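Local coordinates for protein transcription factor tau 138 kDa subunit (Saccharomyces cerevisiae, PDB 5AIM) that forms part of TFIIIC, which binds intragenic promoter elements of tRNA and 5S RNA genes and assembles the initiation complex that recruits RNA polymerase III, at residues Pro83-Glu87 against Asp88-Arg92; Asn23-Gly26 against Gly27-Leu31; Gly56-Asp59 against Leu60-Ser64. All blocks are in the same frame, centred on the assembly; numbering follows the deposited sequence. Where two conformers were deposited one is given.

Interaction 1. Residues Pro83-Glu87 against Asp88-Arg92; sequences PTVGE and DAIQR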
# COMPACT_ATOMS: atom_id res chain seq x y z
N PRO A 83 0.51 7.86 7.25
CA PRO A 83 -0.32 8.93 7.82
C PRO A 83 0.40 10.23 8.14
O PRO A 83 -0.25 11.28 8.17
CB PRO A 83 -0.85 8.30 9.11
CG PRO A 83 -0.87 6.85 8.83
CD PRO A 83 0.33 6.59 7.96
N THR A 84 1.71 10.18 8.37
CA THR A 84 2.46 11.37 8.77
C THR A 84 3.31 11.97 7.65
O THR A 84 4.13 12.86 7.90
CB THR A 84 3.39 11.06 9.96
OG1 THR A 84 4.40 10.13 9.55
CG2 THR A 84 2.60 10.48 11.13
N VAL A 85 3.11 11.52 6.42
CA VAL A 85 3.95 11.94 5.30
C VAL A 85 3.80 13.43 4.98
O VAL A 85 4.74 14.07 4.50
CB VAL A 85 3.68 11.09 4.04
CG1 VAL A 85 2.30 11.40 3.46
CG2 VAL A 85 4.77 11.32 3.00
N GLY A 86 2.62 13.98 5.25
CA GLY A 86 2.35 15.39 5.00
C GLY A 86 1.61 15.63 3.70
O GLY A 86 1.90 15.00 2.68
N GLU A 87 0.66 16.55 3.72
CA GLU A 87 -0.19 16.79 2.56
C GLU A 87 0.58 17.39 1.39
O GLU A 87 0.22 17.19 0.23
CB GLU A 87 -1.36 17.71 2.92
CG GLU A 87 -2.38 17.87 1.81
CD GLU A 87 -3.07 16.58 1.45
OE1 GLU A 87 -3.27 15.74 2.35
OE2 GLU A 87 -3.42 16.40 0.26
N ASP A 88 1.66 18.10 1.69
CA ASP A 88 2.51 18.64 0.63
C ASP A 88 3.04 17.52 -0.26
O ASP A 88 2.98 17.60 -1.49
CB ASP A 88 3.67 19.44 1.23
CG ASP A 88 4.60 20.00 0.17
OD1 ASP A 88 4.29 21.07 -0.40
OD2 ASP A 88 5.65 19.37 -0.10
N ALA A 89 3.54 16.46 0.37
CA ALA A 89 4.06 15.30 -0.36
C ALA A 89 2.97 14.60 -1.16
O ALA A 89 3.18 14.18 -2.30
CB ALA A 89 4.71 14.33 0.61
N ILE A 90 1.79 14.49 -0.56
CA ILE A 90 0.67 13.85 -1.23
C ILE A 90 0.31 14.65 -2.49
O ILE A 90 0.19 14.08 -3.58
CB ILE A 90 -0.56 13.73 -0.29
CG1 ILE A 90 -0.22 12.79 0.89
CG2 ILE A 90 -1.78 13.19 -1.04
CD1 ILE A 90 -1.29 12.76 1.97
N GLN A 91 0.16 15.96 -2.34
CA GLN A 91 -0.19 16.79 -3.49
C GLN A 91 0.91 16.81 -4.53
O GLN A 91 0.63 16.80 -5.74
CB GLN A 91 -0.55 18.21 -3.04
CG GLN A 91 -1.84 18.29 -2.24
CD GLN A 91 -3.04 17.72 -2.98
OE1 GLN A 91 -3.09 17.73 -4.21
NE2 GLN A 91 -4.01 17.21 -2.23
N ARG A 92 2.17 16.82 -4.09
CA ARG A 92 3.29 16.74 -5.03
C ARG A 92 3.22 15.45 -5.83
O ARG A 92 3.40 15.45 -7.06
CB ARG A 92 4.64 16.86 -4.30
CG ARG A 92 5.17 18.28 -4.20
CD ARG A 92 6.60 18.34 -3.69
NE ARG A 92 6.69 18.20 -2.24
CZ ARG A 92 7.01 17.09 -1.59
NH1 ARG A 92 7.28 15.96 -2.24
NH2 ARG A 92 7.05 17.10 -0.26
O HOH W 1 4.80 16.64 3.22

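Interaction 2. Residues Asn23-Gly26 against Gly27-Leu31; sequences NTIG and GVAYL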
# COMPACT_ATOMS: atom_id res chain seq x y z
N ASN A 23 7.58 3.16 2.97
CA ASN A 23 8.67 4.05 3.37
C ASN A 23 9.69 4.25 2.25
O ASN A 23 10.14 5.38 2.00
CB ASN A 23 9.38 3.53 4.61
CG ASN A 23 8.72 4.01 5.88
OD1 ASN A 23 9.05 5.07 6.41
ND2 ASN A 23 7.76 3.24 6.36
N THR A 24 10.06 3.16 1.59
CA THR A 24 11.08 3.22 0.54
C THR A 24 10.68 4.14 -0.62
O THR A 24 11.51 4.92 -1.10
CB THR A 24 11.40 1.81 0.02
OG1 THR A 24 11.89 1.01 1.11
CG2 THR A 24 12.47 1.85 -1.06
N ILE A 25 9.43 4.06 -1.07
CA ILE A 25 9.00 4.80 -2.25
C ILE A 25 8.54 6.24 -1.98
O ILE A 25 8.10 6.92 -2.91
CB ILE A 25 7.93 4.03 -3.04
CG1 ILE A 25 6.63 3.95 -2.24
CG2 ILE A 25 8.47 2.65 -3.43
CD1 ILE A 25 5.57 3.06 -2.85
N GLY A 26 8.66 6.71 -0.75
CA GLY A 26 8.44 8.11 -0.43
C GLY A 26 7.16 8.41 0.33
O GLY A 26 6.85 9.58 0.57
N GLY A 27 6.43 7.37 0.69
CA GLY A 27 5.32 7.50 1.62
C GLY A 27 3.95 7.75 1.01
O GLY A 27 2.98 7.89 1.75
N VAL A 28 3.87 7.78 -0.32
CA VAL A 28 2.62 8.01 -1.04
C VAL A 28 2.62 7.13 -2.27
O VAL A 28 3.63 7.04 -2.98
CB VAL A 28 2.47 9.48 -1.50
CG1 VAL A 28 1.07 9.72 -2.01
CG2 VAL A 28 2.79 10.44 -0.37
N ALA A 29 1.50 6.46 -2.52
CA ALA A 29 1.39 5.64 -3.73
C ALA A 29 -0.05 5.47 -4.17
O ALA A 29 -0.95 5.35 -3.34
CB ALA A 29 2.01 4.27 -3.49
N TYR A 30 -0.26 5.47 -5.48
CA TYR A 30 -1.52 5.00 -6.03
C TYR A 30 -1.58 3.49 -5.90
O TYR A 30 -0.59 2.78 -6.13
CB TYR A 30 -1.65 5.42 -7.50
CG TYR A 30 -2.05 6.86 -7.72
CD1 TYR A 30 -3.13 7.42 -7.04
CD2 TYR A 30 -1.37 7.66 -8.63
CE1 TYR A 30 -3.50 8.74 -7.25
CE2 TYR A 30 -1.75 8.98 -8.86
CZ TYR A 30 -2.81 9.51 -8.16
OH TYR A 30 -3.19 10.82 -8.37
N LEU A 31 -2.76 2.99 -5.53
CA LEU A 31 -2.99 1.56 -5.45
C LEU A 31 -3.29 1.04 -6.85
O LEU A 31 -4.40 1.18 -7.36
CB LEU A 31 -4.14 1.28 -4.48
CG LEU A 31 -4.12 -0.02 -3.68
CD1 LEU A 31 -2.86 -0.11 -2.83
CD2 LEU A 31 -5.38 -0.08 -2.81
O HOH W 2 5.94 8.54 -2.75

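Interaction 3. Residues Gly56-Asp59 against Leu60-Ser64; sequences GDVD and LMVES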
# COMPACT_ATOMS: atom_id res chain seq x y z
N GLY A 56 -5.89 -7.48 0.38
CA GLY A 56 -6.47 -7.75 1.69
C GLY A 56 -5.69 -7.13 2.85
O GLY A 56 -6.27 -6.53 3.79
N ASP A 57 -4.37 -7.26 2.79
CA ASP A 57 -3.52 -6.74 3.85
C ASP A 57 -3.37 -5.22 3.78
O ASP A 57 -3.32 -4.54 4.83
CB ASP A 57 -2.18 -7.46 3.84
CG ASP A 57 -2.31 -8.87 4.40
OD1 ASP A 57 -2.97 -9.02 5.46
OD2 ASP A 57 -1.80 -9.83 3.79
N VAL A 58 -3.36 -4.67 2.57
CA VAL A 58 -3.49 -3.22 2.45
C VAL A 58 -4.77 -2.75 3.17
O VAL A 58 -4.74 -1.78 3.95
CB VAL A 58 -3.54 -2.77 0.98
CG1 VAL A 58 -3.93 -1.29 0.87
CG2 VAL A 58 -2.19 -3.02 0.33
N ASP A 59 -5.87 -3.45 2.93
CA ASP A 59 -7.14 -3.08 3.56
C ASP A 59 -7.05 -3.17 5.09
O ASP A 59 -7.51 -2.26 5.81
CB ASP A 59 -8.28 -3.96 3.05
CG ASP A 59 -8.70 -3.62 1.64
OD1 ASP A 59 -8.32 -2.54 1.14
OD2 ASP A 59 -9.41 -4.45 1.02
N LEU A 60 -6.47 -4.26 5.58
CA LEU A 60 -6.26 -4.37 7.03
C LEU A 60 -5.48 -3.18 7.56
O LEU A 60 -5.82 -2.62 8.61
CB LEU A 60 -5.54 -5.67 7.40
CG LEU A 60 -6.32 -6.97 7.24
CD1 LEU A 60 -5.48 -8.13 7.74
CD2 LEU A 60 -7.64 -6.91 7.98
N MET A 61 -4.45 -2.77 6.83
CA MET A 61 -3.66 -1.61 7.25
C MET A 61 -4.41 -0.28 7.18
O MET A 61 -4.24 0.58 8.05
CB MET A 61 -2.38 -1.54 6.44
CG MET A 61 -1.49 -2.71 6.72
SD MET A 61 -0.07 -2.78 5.65
CE MET A 61 0.97 -1.52 6.37
N VAL A 62 -5.24 -0.09 6.16
CA VAL A 62 -6.04 1.13 6.12
C VAL A 62 -7.04 1.16 7.27
O VAL A 62 -7.20 2.19 7.93
CB VAL A 62 -6.79 1.28 4.78
CG1 VAL A 62 -7.79 2.44 4.84
CG2 VAL A 62 -5.79 1.50 3.65
N GLU A 63 -7.70 0.03 7.53
CA GLU A 63 -8.72 0.02 8.57
C GLU A 63 -8.14 0.23 9.97
O GLU A 63 -8.80 0.82 10.83
CB GLU A 63 -9.55 -1.26 8.50
CG GLU A 63 -10.50 -1.31 7.30
CD GLU A 63 -11.44 -0.11 7.25
OE1 GLU A 63 -12.05 0.21 8.29
OE2 GLU A 63 -11.56 0.50 6.17
N SER A 64 -6.91 -0.23 10.20
CA SER A 64 -6.26 -0.05 11.50
C SER A 64 -5.48 1.26 11.57
O SER A 64 -4.83 1.54 12.58
CB SER A 64 -5.36 -1.24 11.83
OG SER A 64 -4.28 -1.33 10.92

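Interaction 1. Residues Pro83-Glu87 against Asp88-Arg92
The chain turns into helix 87-96 at G86, the N-cap, whose carbonyl O takes the N-H of I90 (3.3 Å from I90 N) and, more weakly, that of A89. The positive phi of G86, 99°, is one that glycine adopts readily. Ahead of the cap, V85 folds back over the first turn with both methyls: CG2 lies 3.8 Å from A89 CB, while CG1 crosses the ethyl arm of I90, 3.9 Å from its CG1. A water donates to V85 O and accepts from A89 N, which lies 3.1 Å from it. On another flank E87, in one of its two conformers, swings CG opposite its backbone N (chi1 -173°) and bends at chi2, bringing OE2 2.7 Å from Q91 NE2. Carboxylate and amide planes are turned 39° apart. One turn on, R92 forms a side-on salt bridge with D88, NE and NH2 both 2.7 Å from D88 OD2. E87 OE2 is salt-bridged to R70 as well, so in this conformer two donors share one oxygen. E87 and D88, both at the N-terminal end of the helix, would probably also interact favourably with its dipole, besides pairing with arginines.

Interaction 2. Residues Asn23-Gly26 against Gly27-Leu31
A local contact between I25 and A29 closes the turn that leads from helix 5-24 into strand 28-30, an outermost strand of the three-stranded antiparallel sheet. The touch is apolar: the CD1 methyl of I25 reaches across the bend to A29 CB, 3.8 Å away. I25 holds CG1 between its backbone N and carbonyl carbon (chi1 68°), and the extended second torsion carries the terminal methyl onward to the strand. F35 of helix 33-43 packs on both I25 and A29, continuing this apolar patch towards the next helix.

The bend itself is made by two glycines. G26 leaves the helix with a positive phi of 108° in a Schellman motif, although the bond from G26 N back to N23 O is long and weak at 3.4 Å. G27 follows with phi 92°, so two successive left-handed residues reverse the chain before V28 takes up extended angles. Inside the turn a water donates to two carbonyls, standing 2.7 Å from I25 O and 2.8 Å from V28 O. It thereby links I25, where the helix gives way to the turn, to V28 at the start of the strand; the two share no direct hydrogen bond. Beyond it the strand is held by backbone bonds of A29 to I80 and of L31 to K78, while G27 pairs with L82 just past the neighbouring strand.

A glycine-made Schellman C-cap thus delivers the chain from the first helix to the first strand of a winged helix fold, here the central extended winged helix domain of the TFIIIC subunit.

Interaction 3. Residues Gly56-Asp59 against Leu60-Ser64
L60, whose N-H is bonded to G56 O at 2.9 Å, offers its own carbonyl O to two donors of S64: the backbone N and the side-chain OG, each 3.1 Å from L60 O and arriving from opposite faces of the carbonyl plane. This double grip lies at the C-terminal end of helix 52-63, and it is S64's chi1 of 65° that folds the hydroxyl back onto the last turn. Upstream the regular i to i+4 ladder is complete, M61 N, V62 N and E63 N bonding to D57 O, V58 O and D59 O in turn.

Between these rungs the side chains meet alongside one another. D57 and L60 point the same way, and the carboxylate OD1 of D57 lies 3.5 Å from the CD1 methyl of L60. On the neighbouring flank, M61 CG passes 3.2 Å from D57 O; the bend at chi3 (77°) then turns the terminal CE away. V62 lays CG2 over V58 O at 3.5 Å, with V58 CG1 rather farther from that methyl.

This third helix of the winged helix domain, before strand 68-71, occupies the position of the recognition helix in canonical winged helices. V58 and M61 pack on I18 of helix 5-24. D57, buried against the same helix, has OD2 in a salt bridge to R14 and OD1 bonded to S11, while D59 is salt-bridged to R55 within its own helix. With both oxygens engaged and an arginine as one partner, D57 is probably held as a carboxylate, so a buried charge is paid for by polar neighbours and the inter-helix seam joins ionic and apolar contacts.

In the fold
Interaction 1 is a surface contact at the start of helix 87-96, whereas interactions 2 and 3 are partly buried and lie on opposite sides of the chain's centre. Interactions 1 and 2 meet directly: the methyls of V85 pack on G26, G27 and V28, and I90 also rests on V28, so the cap and first turn of helix 87-96 sit against the 23-31 turn and strand. Interaction 2 in turn reaches interaction 3 through L31 against V58, while 1 and 3 remain about 7 Å apart at their nearest atoms. Chemistry follows place: charged pairs flank the exposed helix start, a water and glycines serve the turn, and a buried salt-bridged aspartate beside aliphatic groups marks the helix-helix interface.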